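Local atomic coordinates of OmpT protein (Vibrio cholerae serotype O1, PDB entry 6EHD), a protein that probably works as a non-specific diffusion porin, a beta barrel that lets small solutes and ions cross the bacterial outer membrane. Residues Glu20-Glu25 with Tyr101-Thr106; Gly107-Thr112 with Thr213-Glu218; Ala249-Val254 with Asp265-Tyr270; Tyr289-Thr294 with Lys310-Asn315. The protein carries 1 engineered substitution. One frame throughout, in Å; residues are numbered along the deposited sequence.

Interaction 1: residues Glu20-Glu25 with Tyr101-Thr106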
# COMPACT_ATOMS: atom_id res chain seq x y z
N GLU A 20 -6.79 -8.64 15.64
CA GLU A 20 -5.45 -9.17 15.21
C GLU A 20 -4.50 -9.25 16.44
O GLU A 20 -4.48 -8.31 17.28
CB GLU A 20 -4.85 -8.25 14.10
CG GLU A 20 -5.69 -8.39 12.79
CD GLU A 20 -5.21 -7.57 11.56
OE1 GLU A 20 -4.60 -6.54 11.77
OE2 GLU A 20 -5.64 -7.89 10.42
N LEU A 21 -3.77 -10.37 16.53
CA LEU A 21 -2.73 -10.61 17.54
C LEU A 21 -1.42 -10.77 16.79
O LEU A 21 -1.36 -11.60 15.85
CB LEU A 21 -3.05 -11.89 18.24
CG LEU A 21 -4.36 -11.84 19.05
CD1 LEU A 21 -5.58 -12.23 18.23
CD2 LEU A 21 -4.30 -12.75 20.29
N LYS A 22 -0.41 -9.98 17.18
CA LYS A 22 0.93 -10.02 16.56
C LYS A 22 2.02 -10.47 17.57
O LYS A 22 2.03 -9.96 18.74
CB LYS A 22 1.26 -8.70 15.94
CG LYS A 22 0.44 -8.42 14.68
CD LYS A 22 0.71 -7.05 14.07
CE LYS A 22 2.01 -6.99 13.32
NZ LYS A 22 2.09 -5.67 12.67
N PHE A 23 2.87 -11.42 17.15
CA PHE A 23 3.95 -11.97 18.01
C PHE A 23 5.28 -11.68 17.32
O PHE A 23 5.67 -12.39 16.39
CB PHE A 23 3.80 -13.46 18.23
CG PHE A 23 2.42 -13.90 18.76
CD1 PHE A 23 1.31 -13.93 17.91
CD2 PHE A 23 2.27 -14.35 20.09
CE1 PHE A 23 0.03 -14.33 18.38
CE2 PHE A 23 1.02 -14.72 20.58
CZ PHE A 23 -0.12 -14.73 19.74
N LEU A 24 5.91 -10.59 17.69
CA LEU A 24 7.15 -10.14 17.03
C LEU A 24 8.39 -10.63 17.85
O LEU A 24 8.36 -10.55 19.06
CB LEU A 24 7.18 -8.64 16.86
CG LEU A 24 6.06 -7.94 16.06
CD1 LEU A 24 6.34 -6.45 15.96
CD2 LEU A 24 5.92 -8.64 14.70
N GLU A 25 9.40 -11.18 17.18
CA GLU A 25 10.69 -11.59 17.86
C GLU A 25 11.07 -10.65 19.02
O GLU A 25 11.21 -9.43 18.79
CB GLU A 25 11.87 -11.57 16.88
CG GLU A 25 13.12 -12.32 17.38
CD GLU A 25 12.95 -13.84 17.47
OE1 GLU A 25 12.62 -14.40 18.54
OE2 GLU A 25 13.15 -14.52 16.49
N TYR A 101 -1.01 -10.92 4.66
CA TYR A 101 -1.95 -10.24 5.58
C TYR A 101 -1.21 -9.40 6.66
O TYR A 101 -1.82 -8.54 7.24
CB TYR A 101 -2.86 -11.26 6.27
CG TYR A 101 -4.05 -11.62 5.51
CD1 TYR A 101 -5.21 -10.88 5.64
CD2 TYR A 101 -4.07 -12.73 4.67
CE1 TYR A 101 -6.34 -11.20 4.84
CE2 TYR A 101 -5.21 -13.08 3.93
CZ TYR A 101 -6.37 -12.30 4.05
OH TYR A 101 -7.52 -12.61 3.29
N PHE A 102 0.11 -9.60 6.90
CA PHE A 102 0.87 -8.95 7.96
C PHE A 102 2.28 -8.41 7.66
O PHE A 102 2.59 -7.26 7.98
CB PHE A 102 1.03 -9.85 9.23
CG PHE A 102 -0.23 -10.13 10.00
CD1 PHE A 102 -0.75 -9.20 10.81
CD2 PHE A 102 -0.88 -11.40 9.84
CE1 PHE A 102 -1.93 -9.48 11.56
CE2 PHE A 102 -2.03 -11.69 10.64
CZ PHE A 102 -2.52 -10.72 11.47
N PHE A 103 3.13 -9.21 7.02
CA PHE A 103 4.59 -8.93 7.05
C PHE A 103 5.26 -8.52 5.72
O PHE A 103 6.35 -7.99 5.73
CB PHE A 103 5.33 -10.16 7.61
CG PHE A 103 4.88 -10.56 9.04
CD1 PHE A 103 4.95 -9.59 10.07
CD2 PHE A 103 4.33 -11.81 9.28
CE1 PHE A 103 4.48 -9.92 11.38
CE2 PHE A 103 3.86 -12.13 10.58
CZ PHE A 103 3.98 -11.17 11.61
N GLY A 104 4.62 -8.84 4.59
CA GLY A 104 5.19 -8.46 3.25
C GLY A 104 4.94 -7.05 2.82
O GLY A 104 4.30 -6.27 3.55
N GLY A 105 5.45 -6.72 1.62
CA GLY A 105 5.49 -5.38 1.03
C GLY A 105 6.86 -4.71 1.09
O GLY A 105 6.99 -3.53 0.73
N THR A 106 7.90 -5.41 1.59
CA THR A 106 9.19 -4.73 1.80
C THR A 106 9.83 -4.31 0.45
O THR A 106 10.64 -3.37 0.44
CB THR A 106 10.27 -5.54 2.52
OG1 THR A 106 10.59 -6.74 1.79
CG2 THR A 106 9.70 -5.96 3.94
O HOH W 1 -4.57 -7.97 7.91
O HOH W 2 1.05 -6.07 10.11
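E20, K22 and L24, alternate residues on one strand of the porin beta barrel, meet the rings of F102 and F103. These sit on the long loop between strands 87-88 and 117-118, which folds into the barrel as the constriction loop of general porins does. E20 shows how a charged residue can serve here. Its CB and CG pass the F102 ring at the CE1 and CZ corner, and CD then makes the closest approach, 3.8 Å from F102 CE1. Carboxylate and ring planes stand 54° apart. OE1 stays near F102 CE1, while OE2 accepts a hydrogen bond from Y284 OH and another from a water 2.7 Å from E20 OE2. The same water donates to Y101 O, so the carboxylate is tied to the loop backbone without touching it. K22 likewise lays its stem on F102. CG lies 4.1 Å from F102 CE1, and the bend at chi3 (76°) turns the amine toward a second bridging water. L24 supplies the purely apolar part, with CD2 3.8 Å from F103 CE1. Phenylalanine suits the loop because both rings accept aliphatic stems while polar tips go past them to water. The two rings are packed in turn, F102 CB lying 3.7 Å above the F103 plane, over its centre. The second water joins K22 NZ, at 2.8 Å, to the carbonyl oxygen F102 O.

Interaction 2: residues Gly107-Thr112 with Thr213-Glu218. With C8E ((hydroxyethyloxy)tri(ethyloxy)octane), chain K; C8E ((hydroxyethyloxy)tri(ethyloxy)octane), chain J.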
# COMPACT_ATOMS: atom_id res chain seq x y z
N GLY A 107 9.49 -5.01 -0.63
CA GLY A 107 10.06 -4.75 -1.98
C GLY A 107 9.30 -3.67 -2.78
O GLY A 107 9.63 -3.39 -3.96
N LEU A 108 8.25 -3.05 -2.18
CA LEU A 108 7.44 -2.07 -2.88
C LEU A 108 7.83 -0.72 -2.31
O LEU A 108 7.74 -0.53 -1.09
CB LEU A 108 5.94 -2.41 -2.80
CG LEU A 108 5.57 -3.84 -3.20
CD1 LEU A 108 4.07 -4.08 -3.02
CD2 LEU A 108 5.96 -4.27 -4.65
N ARG A 109 8.42 0.14 -3.15
CA ARG A 109 9.21 1.26 -2.61
C ARG A 109 8.56 2.68 -2.80
O ARG A 109 9.25 3.69 -2.67
CB ARG A 109 10.61 1.27 -3.24
CG ARG A 109 11.37 -0.04 -3.15
CD ARG A 109 11.39 -0.69 -1.74
NE ARG A 109 11.92 0.25 -0.72
CZ ARG A 109 11.43 0.47 0.50
NH1 ARG A 109 10.40 -0.23 0.99
NH2 ARG A 109 12.01 1.40 1.30
N TYR A 110 7.27 2.74 -3.12
CA TYR A 110 6.58 4.02 -3.40
C TYR A 110 6.28 4.87 -2.10
O TYR A 110 6.04 6.08 -2.22
CB TYR A 110 5.22 3.77 -4.11
CG TYR A 110 4.23 2.90 -3.34
CD1 TYR A 110 4.26 1.49 -3.45
CD2 TYR A 110 3.31 3.46 -2.45
CE1 TYR A 110 3.40 0.69 -2.67
CE2 TYR A 110 2.47 2.68 -1.67
CZ TYR A 110 2.50 1.29 -1.78
OH TYR A 110 1.63 0.55 -0.98
N GLY A 111 6.20 4.20 -0.93
CA GLY A 111 5.58 4.73 0.27
C GLY A 111 6.53 5.28 1.31
O GLY A 111 6.12 5.65 2.42
N THR A 112 7.80 5.27 0.99
CA THR A 112 8.86 5.58 1.99
C THR A 112 8.66 6.94 2.71
O THR A 112 8.86 7.00 3.94
CB THR A 112 10.25 5.54 1.32
OG1 THR A 112 10.29 4.34 0.55
CG2 THR A 112 11.43 5.58 2.35
N THR A 213 7.45 -8.73 -9.01
CA THR A 213 7.61 -7.28 -9.15
C THR A 213 9.10 -6.87 -8.96
O THR A 213 9.79 -7.31 -7.99
CB THR A 213 6.80 -6.46 -8.10
OG1 THR A 213 5.39 -6.72 -8.22
CG2 THR A 213 7.12 -4.95 -8.18
N TYR A 214 9.59 -6.08 -9.95
CA TYR A 214 10.83 -5.37 -9.81
C TYR A 214 10.56 -3.91 -9.41
O TYR A 214 9.71 -3.23 -10.05
CB TYR A 214 11.57 -5.39 -11.16
CG TYR A 214 12.03 -6.70 -11.76
CD1 TYR A 214 12.28 -7.84 -10.98
CD2 TYR A 214 12.43 -6.76 -13.13
CE1 TYR A 214 12.70 -9.06 -11.54
CE2 TYR A 214 12.94 -7.94 -13.65
CZ TYR A 214 13.16 -9.08 -12.83
OH TYR A 214 13.72 -10.26 -13.36
N TYR A 215 11.27 -3.34 -8.45
CA TYR A 215 11.14 -1.93 -8.09
C TYR A 215 12.59 -1.32 -7.99
O TYR A 215 13.53 -1.96 -7.51
CB TYR A 215 10.40 -1.69 -6.66
CG TYR A 215 9.12 -0.92 -6.70
CD1 TYR A 215 9.13 0.51 -6.82
CD2 TYR A 215 7.87 -1.54 -6.62
CE1 TYR A 215 7.97 1.25 -6.88
CE2 TYR A 215 6.69 -0.82 -6.66
CZ TYR A 215 6.70 0.57 -6.84
OH TYR A 215 5.51 1.31 -6.92
N ASN A 216 12.73 -0.10 -8.44
CA ASN A 216 13.88 0.76 -8.10
C ASN A 216 13.35 2.02 -7.41
O ASN A 216 12.30 2.56 -7.77
CB ASN A 216 14.67 1.23 -9.34
CG ASN A 216 15.76 0.23 -9.83
OD1 ASN A 216 16.36 -0.64 -9.09
ND2 ASN A 216 16.09 0.38 -11.11
N ALA A 217 14.16 2.53 -6.48
CA ALA A 217 13.92 3.87 -5.97
C ALA A 217 15.25 4.59 -5.73
O ALA A 217 16.28 3.94 -5.51
CB ALA A 217 13.12 3.88 -4.68
N GLU A 218 15.16 5.92 -5.81
CA GLU A 218 16.33 6.83 -5.49
C GLU A 218 15.90 7.89 -4.53
O GLU A 218 14.89 8.60 -4.78
CB GLU A 218 16.91 7.53 -6.78
CG GLU A 218 18.15 8.43 -6.43
CD GLU A 218 18.99 8.72 -7.68
OE1 GLU A 218 19.74 7.80 -8.08
OE2 GLU A 218 18.93 9.84 -8.21
C1 C8E K . 11.71 2.13 -19.62
C2 C8E K . 12.00 3.57 -19.21
C3 C8E K . 12.70 3.61 -17.88
C4 C8E K . 12.29 4.85 -17.13
C5 C8E K . 13.15 4.99 -15.94
C6 C8E K . 12.74 6.17 -15.10
C7 C8E K . 13.52 6.02 -13.82
C8 C8E K . 13.29 7.10 -12.78
O9 C8E K . 14.04 6.63 -11.64
C10 C8E K . 13.30 5.89 -10.68
C11 C8E K . 14.16 4.78 -10.09
O12 C8E K . 15.38 5.34 -9.62
C1 C8E J . 11.12 -0.42 -20.89
C2 C8E J . 9.93 -0.56 -19.97
C3 C8E J . 9.10 -1.76 -20.41
C4 C8E J . 8.45 -2.44 -19.23
C5 C8E J . 7.15 -3.12 -19.62
C6 C8E J . 7.06 -4.57 -19.24
C7 C8E J . 8.22 -5.48 -19.64
C8 C8E J . 7.68 -6.91 -19.85
O9 C8E J . 7.06 -7.33 -18.66
C10 C8E J . 6.74 -8.71 -18.47
C11 C8E J . 6.42 -8.78 -16.98
O12 C8E J . 7.58 -9.24 -16.27
C13 C8E J . 7.48 -9.10 -14.86
C14 C8E J . 8.86 -8.93 -14.28
O15 C8E J . 9.67 -10.12 -14.25
C16 C8E J . 9.65 -11.09 -15.25
C17 C8E J . 10.98 -11.82 -15.22
O18 C8E J . 10.83 -13.20 -14.93
C19 C8E J . 10.40 -13.98 -16.03
C20 C8E J . 10.24 -15.30 -15.32
O21 C8E J . 9.20 -15.33 -14.33
O HOH W 3 9.82 -5.77 -5.47
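An unusual first torsion lays the face of the Y215 ring against the backbone of L108 and R109: chi1 is -118°, far from any staggered value, with CG nearly eclipsing the CA-H bond. Y110 contributes from the loop side, its CG held between its own backbone N and carbonyl carbon (chi1 58°), which swings the ring so that Y110 CD1 comes 3.7 Å from Y215 OH. The Y215 ring acts as a flat platform. R109 N lies 3.6 Å above the Y215 plane, over its centre, a buried nitrogen with no hydrogen-bond partner in the model. At the root of the side chain G107 O presses on Y215 CB at 3.3 Å. A water donates to both G107 O and T213 O, bridging the loop and strand backbones. Small residues fill the flanks: T213 CG2 touches L108 CD2 at 3.8 Å, crossing at about a right angle, and A217 CB lies 3.9 Å from R109 CB. The polar ends are bonded beyond the two segments: Y215 OH to Y152 OH, Y110 OH to D92 OD1, and R109 NE in a salt bridge with E230. The loop, which follows helix 90-94, is thereby laid on the inner face of barrel strand 208-221, whose neighbours are strands 184-205 and 227-242, while strand 293-299 packs against R109 and Y110.

Interaction 3: residues Ala249-Val254 with Asp265-Tyr270. With C8E ((hydroxyethyloxy)tri(ethyloxy)octane), chain E; C8E ((hydroxyethyloxy)tri(ethyloxy)octane), chain F.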
# COMPACT_ATOMS: atom_id res chain seq x y z
N ALA A 249 2.44 -17.53 -0.05
CA ALA A 249 3.88 -17.40 0.36
C ALA A 249 4.60 -16.37 -0.49
O ALA A 249 4.16 -16.05 -1.64
CB ALA A 249 4.60 -18.78 0.24
N GLY A 250 5.66 -15.76 0.05
CA GLY A 250 6.50 -14.86 -0.78
C GLY A 250 7.89 -14.72 -0.24
O GLY A 250 8.19 -15.02 0.95
N TYR A 251 8.76 -14.30 -1.17
CA TYR A 251 10.20 -13.98 -0.91
C TYR A 251 10.50 -12.59 -1.46
O TYR A 251 10.20 -12.29 -2.66
CB TYR A 251 11.06 -15.03 -1.68
CG TYR A 251 12.58 -14.71 -1.71
CD1 TYR A 251 13.40 -14.96 -0.60
CD2 TYR A 251 13.14 -14.03 -2.78
CE1 TYR A 251 14.74 -14.61 -0.58
CE2 TYR A 251 14.49 -13.69 -2.79
CZ TYR A 251 15.29 -13.98 -1.69
OH TYR A 251 16.67 -13.62 -1.72
N GLU A 252 11.08 -11.73 -0.62
CA GLU A 252 11.36 -10.36 -0.93
C GLU A 252 12.83 -10.03 -0.60
O GLU A 252 13.30 -10.23 0.55
CB GLU A 252 10.44 -9.41 -0.11
CG GLU A 252 8.96 -9.70 -0.35
CD GLU A 252 7.94 -8.94 0.51
OE1 GLU A 252 8.33 -8.28 1.52
OE2 GLU A 252 6.71 -8.91 0.09
N TYR A 253 13.55 -9.50 -1.60
CA TYR A 253 14.98 -9.10 -1.37
C TYR A 253 15.21 -7.66 -1.85
O TYR A 253 14.81 -7.31 -2.99
CB TYR A 253 15.86 -10.06 -2.17
CG TYR A 253 17.36 -9.74 -2.06
CD1 TYR A 253 18.07 -10.01 -0.87
CD2 TYR A 253 18.01 -8.99 -3.07
CE1 TYR A 253 19.45 -9.68 -0.73
CE2 TYR A 253 19.40 -8.67 -2.94
CZ TYR A 253 20.08 -9.02 -1.78
OH TYR A 253 21.43 -8.61 -1.67
N VAL A 254 15.85 -6.83 -1.00
CA VAL A 254 16.08 -5.44 -1.29
C VAL A 254 17.60 -5.13 -1.00
O VAL A 254 18.13 -5.58 0.06
CB VAL A 254 15.24 -4.48 -0.47
CG1 VAL A 254 15.53 -3.03 -0.87
CG2 VAL A 254 13.73 -4.85 -0.64
N ASP A 265 21.53 -4.88 2.80
CA ASP A 265 20.42 -5.60 2.11
C ASP A 265 19.46 -6.16 3.17
O ASP A 265 19.81 -6.16 4.40
CB ASP A 265 20.93 -6.68 1.13
CG ASP A 265 21.72 -7.83 1.74
OD1 ASP A 265 21.55 -8.18 2.92
OD2 ASP A 265 22.32 -8.55 0.93
N GLY A 266 18.30 -6.65 2.71
CA GLY A 266 17.25 -7.19 3.60
C GLY A 266 16.44 -8.26 2.89
O GLY A 266 16.20 -8.13 1.68
N THR A 267 16.07 -9.32 3.63
CA THR A 267 15.30 -10.46 3.15
C THR A 267 14.05 -10.59 4.03
O THR A 267 14.17 -10.50 5.28
CB THR A 267 16.17 -11.72 3.26
OG1 THR A 267 17.32 -11.57 2.37
CG2 THR A 267 15.41 -12.88 2.78
N LEU A 268 12.88 -10.80 3.38
CA LEU A 268 11.62 -11.10 4.12
C LEU A 268 10.96 -12.26 3.44
O LEU A 268 10.74 -12.23 2.22
CB LEU A 268 10.70 -9.82 4.21
CG LEU A 268 9.39 -9.84 5.01
CD1 LEU A 268 8.35 -10.75 4.42
CD2 LEU A 268 9.60 -10.20 6.47
N VAL A 269 10.67 -13.34 4.19
CA VAL A 269 9.91 -14.48 3.66
C VAL A 269 8.62 -14.63 4.51
O VAL A 269 8.66 -14.51 5.76
CB VAL A 269 10.74 -15.81 3.73
CG1 VAL A 269 9.91 -16.97 3.24
CG2 VAL A 269 12.02 -15.70 2.86
N TYR A 270 7.49 -14.95 3.88
CA TYR A 270 6.23 -15.21 4.61
C TYR A 270 5.58 -16.47 4.08
O TYR A 270 5.72 -16.82 2.88
CB TYR A 270 5.26 -13.97 4.65
CG TYR A 270 4.79 -13.49 3.28
CD1 TYR A 270 3.74 -14.12 2.57
CD2 TYR A 270 5.47 -12.41 2.65
CE1 TYR A 270 3.38 -13.65 1.31
CE2 TYR A 270 5.13 -11.95 1.37
CZ TYR A 270 4.09 -12.59 0.69
OH TYR A 270 3.77 -12.13 -0.58
C1 C8E E . 11.97 -14.26 -11.49
C2 C8E E . 11.94 -15.34 -10.41
C3 C8E E . 13.16 -15.20 -9.53
C4 C8E E . 13.46 -16.44 -8.67
C5 C8E E . 13.84 -16.01 -7.25
C6 C8E E . 15.24 -15.53 -6.97
C7 C8E E . 15.37 -14.02 -6.68
C8 C8E E . 16.74 -13.71 -6.02
O9 C8E E . 17.41 -12.44 -6.19
C10 C8E E . 18.70 -12.33 -6.76
C11 C8E E . 19.52 -11.34 -5.99
O12 C8E E . 20.05 -12.20 -4.99
C13 C8E E . 21.16 -11.83 -4.15
C14 C8E E . 21.12 -12.57 -2.80
O15 C8E E . 20.67 -13.94 -2.91
C16 C8E E . 20.82 -14.74 -1.70
C17 C8E E . 20.44 -16.23 -1.81
O18 C8E E . 19.18 -16.34 -2.47
C19 C8E E . 18.27 -17.47 -2.38
C20 C8E E . 17.49 -17.58 -3.71
O21 C8E E . 16.09 -17.36 -3.59
O9 C8E F . 9.61 -3.58 13.98
C10 C8E F . 9.73 -4.96 13.72
C11 C8E F . 8.61 -5.40 12.80
O12 C8E F . 9.00 -6.67 12.25
C13 C8E F . 8.27 -7.04 11.09
C14 C8E F . 8.90 -8.15 10.27
O15 C8E F . 10.24 -7.89 9.77
C16 C8E F . 10.24 -6.81 8.85
C17 C8E F . 11.63 -6.25 8.84
O18 C8E F . 12.28 -6.88 7.76
C19 C8E F . 12.68 -5.97 6.75
C20 C8E F . 14.18 -6.01 6.86
O21 C8E F . 14.60 -7.25 6.31
O HOH W 4 18.16 -13.57 0.58
O HOH W 5 5.80 -10.79 -1.67
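G250, E252 and V254 pair with Y270, L268 and G266 through six backbone hydrogen bonds between antiparallel strands, two for each hydrogen-bonded pair; the strands run 175° apart with axes 4.8 Å from each other at closest. Y251 with V269 and Y253 with T267 are the non-hydrogen-bonded pairs between them.

Among the side-chain bonds, Y253 OH donates to D265 OD2 at 2.7 Å. The hydroxyl comes from the anti side, 32° out of the carboxylate plane. One water links Y251 OH with T267 OG1, and on the other face another joins E252 OE2 to Y270 OH. E252 is also bound by the loop, OE1 by T106 OG1 and OE2 by G105 N, so OE2 takes two bonds and the carboxylate is fixed in rotation. Y270 OH has a further partner in Y99 N.

Y270 CG sits between its backbone N and carbonyl carbon (chi1 61°), folding the ring back across the neighbouring strand, where G250 CA lies 3.9 Å from the ring centroid in a CH-pi contact. Glycine suits this place because the ring occupies the region a side chain would claim.

On the face of Y251 and Y253, Y251 CD1 meets V269 CG2 at 3.8 Å, near the ring plane, and detergent lies over one face of both Y251 and Y253, Y253 CE2 standing 3.8 Å from C13 of the molecule in chain E. The hairpin's detergent-covered tyrosines would probably face lipid in the membrane, and Y270 folded over G250 is the mortise-and-tenon pairing of glycine and aromatic known from outer-membrane beta barrels.

Interaction 4: residues Tyr289-Thr294 with Lys310-Asn315. With C8E ((hydroxyethyloxy)tri(ethyloxy)octane), chain F.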
# COMPACT_ATOMS: atom_id res chain seq x y z
N TYR A 289 9.66 -14.39 8.43
CA TYR A 289 11.11 -14.43 8.78
C TYR A 289 11.79 -13.22 8.14
O TYR A 289 11.67 -13.02 6.87
CB TYR A 289 11.71 -15.73 8.24
CG TYR A 289 13.24 -15.69 8.40
CD1 TYR A 289 13.85 -16.02 9.62
CD2 TYR A 289 14.04 -15.25 7.36
CE1 TYR A 289 15.24 -15.97 9.76
CE2 TYR A 289 15.47 -15.22 7.49
CZ TYR A 289 16.03 -15.59 8.69
OH TYR A 289 17.42 -15.52 8.85
N GLY A 290 12.40 -12.33 8.94
CA GLY A 290 13.11 -11.16 8.44
C GLY A 290 14.63 -11.18 8.80
O GLY A 290 14.97 -11.64 9.89
N ASP A 291 15.49 -10.71 7.90
CA ASP A 291 16.96 -10.56 8.23
C ASP A 291 17.52 -9.40 7.44
O ASP A 291 17.48 -9.43 6.18
CB ASP A 291 17.68 -11.84 7.90
CG ASP A 291 19.13 -11.88 8.47
OD1 ASP A 291 19.30 -11.54 9.63
OD2 ASP A 291 20.04 -12.14 7.71
N GLY A 292 18.07 -8.40 8.14
CA GLY A 292 18.70 -7.28 7.49
C GLY A 292 17.97 -6.01 7.62
O GLY A 292 17.21 -5.80 8.60
N THR A 293 18.15 -5.14 6.62
CA THR A 293 17.68 -3.77 6.62
C THR A 293 16.43 -3.46 5.77
O THR A 293 16.34 -4.02 4.67
CB THR A 293 18.84 -2.91 6.08
OG1 THR A 293 19.95 -3.01 7.02
CG2 THR A 293 18.46 -1.46 5.91
N THR A 294 15.52 -2.62 6.28
CA THR A 294 14.54 -1.84 5.46
C THR A 294 14.67 -0.37 5.76
O THR A 294 14.85 -0.05 6.97
CB THR A 294 13.07 -2.33 5.63
OG1 THR A 294 12.18 -1.54 4.85
CG2 THR A 294 12.57 -2.25 7.08
N LYS A 310 16.64 -2.45 11.33
CA LYS A 310 17.47 -3.55 11.05
C LYS A 310 17.11 -4.65 12.01
O LYS A 310 16.98 -4.41 13.22
CB LYS A 310 18.95 -3.18 11.18
CG LYS A 310 19.89 -4.18 10.53
CD LYS A 310 20.22 -5.43 11.34
CE LYS A 310 21.13 -6.36 10.52
NZ LYS A 310 20.91 -7.83 10.71
N VAL A 311 16.95 -5.87 11.50
CA VAL A 311 16.63 -7.04 12.35
C VAL A 311 17.60 -8.15 12.07
O VAL A 311 18.21 -8.21 11.00
CB VAL A 311 15.14 -7.52 12.20
CG1 VAL A 311 14.17 -6.36 12.39
CG2 VAL A 311 14.93 -8.19 10.86
N ASP A 312 17.76 -9.03 13.05
CA ASP A 312 18.66 -10.17 12.96
C ASP A 312 17.96 -11.48 13.09
O ASP A 312 17.55 -11.87 14.22
CB ASP A 312 19.70 -9.96 14.16
CG ASP A 312 20.65 -11.07 14.32
OD1 ASP A 312 20.80 -11.90 13.44
OD2 ASP A 312 21.26 -11.17 15.41
N SER A 313 17.76 -12.20 11.98
CA SER A 313 17.10 -13.52 11.99
C SER A 313 15.83 -13.55 12.84
O SER A 313 15.68 -14.41 13.71
CB SER A 313 18.06 -14.66 12.45
OG SER A 313 18.86 -15.00 11.35
N ALA A 314 14.92 -12.62 12.59
CA ALA A 314 13.69 -12.47 13.43
C ALA A 314 12.53 -13.41 12.96
O ALA A 314 12.21 -13.39 11.72
CB ALA A 314 13.25 -11.04 13.41
N ASN A 315 11.90 -14.15 13.91
CA ASN A 315 10.75 -15.06 13.69
C ASN A 315 9.52 -14.32 14.19
O ASN A 315 9.56 -13.68 15.29
CB ASN A 315 10.93 -16.37 14.40
CG ASN A 315 12.08 -17.16 13.87
OD1 ASN A 315 12.11 -17.57 12.71
ND2 ASN A 315 13.08 -17.38 14.76
O9 C8E F . 9.61 -3.58 13.98
C10 C8E F . 9.73 -4.96 13.72
C11 C8E F . 8.61 -5.40 12.80
O12 C8E F . 9.00 -6.67 12.25
C13 C8E F . 8.27 -7.04 11.09
C14 C8E F . 8.90 -8.15 10.27
O15 C8E F . 10.24 -7.89 9.77
C16 C8E F . 10.24 -6.81 8.85
C17 C8E F . 11.63 -6.25 8.84
O18 C8E F . 12.28 -6.88 7.76
C19 C8E F . 12.68 -5.97 6.75
C20 C8E F . 14.18 -6.01 6.86
O21 C8E F . 14.60 -7.25 6.31
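The Y289 ring meets N315 at its edge, where N315 OD1 lies near the ring plane, 3.9 Å from Y289 CD1, with ring and amide planes 47° apart. The same oxygen is bound by Y287 OH. With CG opposite the backbone N (chi1 171°), the ring leans toward the other strand, and Y289 OH reaches S313 OG at 2.9 Å, a bond either partner could donate. The D291 carboxylate receives S313 N at OD1 from the anti side, again at 2.9 Å. These bonds hold a beta bulge in the porin barrel's antiparallel pairing of strands 281-291 and 293-299 with 314-324 and 309-311. G290 pairs with A314 and G292 with V311, so D291 alone faces both D312 and S313, and the chain turns a corner at G292 and at D312-S313. G292 suits its place because its positive phi would force a CB against the preceding carbonyl oxygen. V311 CG2 packs over G290, 3.6 Å from G290 O. Detergent of chain F lies along the same backbone, its C20 3.5 Å from G292 O. K310, bent at chi2, curls back: its NZ donates to V311 O at 2.7 Å from above the carbonyl plane, while G292 N reaches that oxygen from the opposite face.

How the interactions relate
Interactions 1 and 2 are buried and use consecutive parts of the inward-folded loop, set against different barrel strands; neither has a direct hydrogen bond between its segments, so rings, aliphatic stems and bridging waters do the work. Interactions 3 and 4 lie in the wall, where backbone pairing dominates, regular in 3 and bulged, more exposed and richer in side-chain-to-backbone bonds in 4. These two are adjacent, V269 O accepting from Y289 N and D291 O from T267 N, and both touch the detergent of chain F. E252 couples interaction 3 to the loop end of interaction 1, V254 touches G107 of interaction 2, and E25 OE2 of interaction 1 accepts from N315 N of interaction 4.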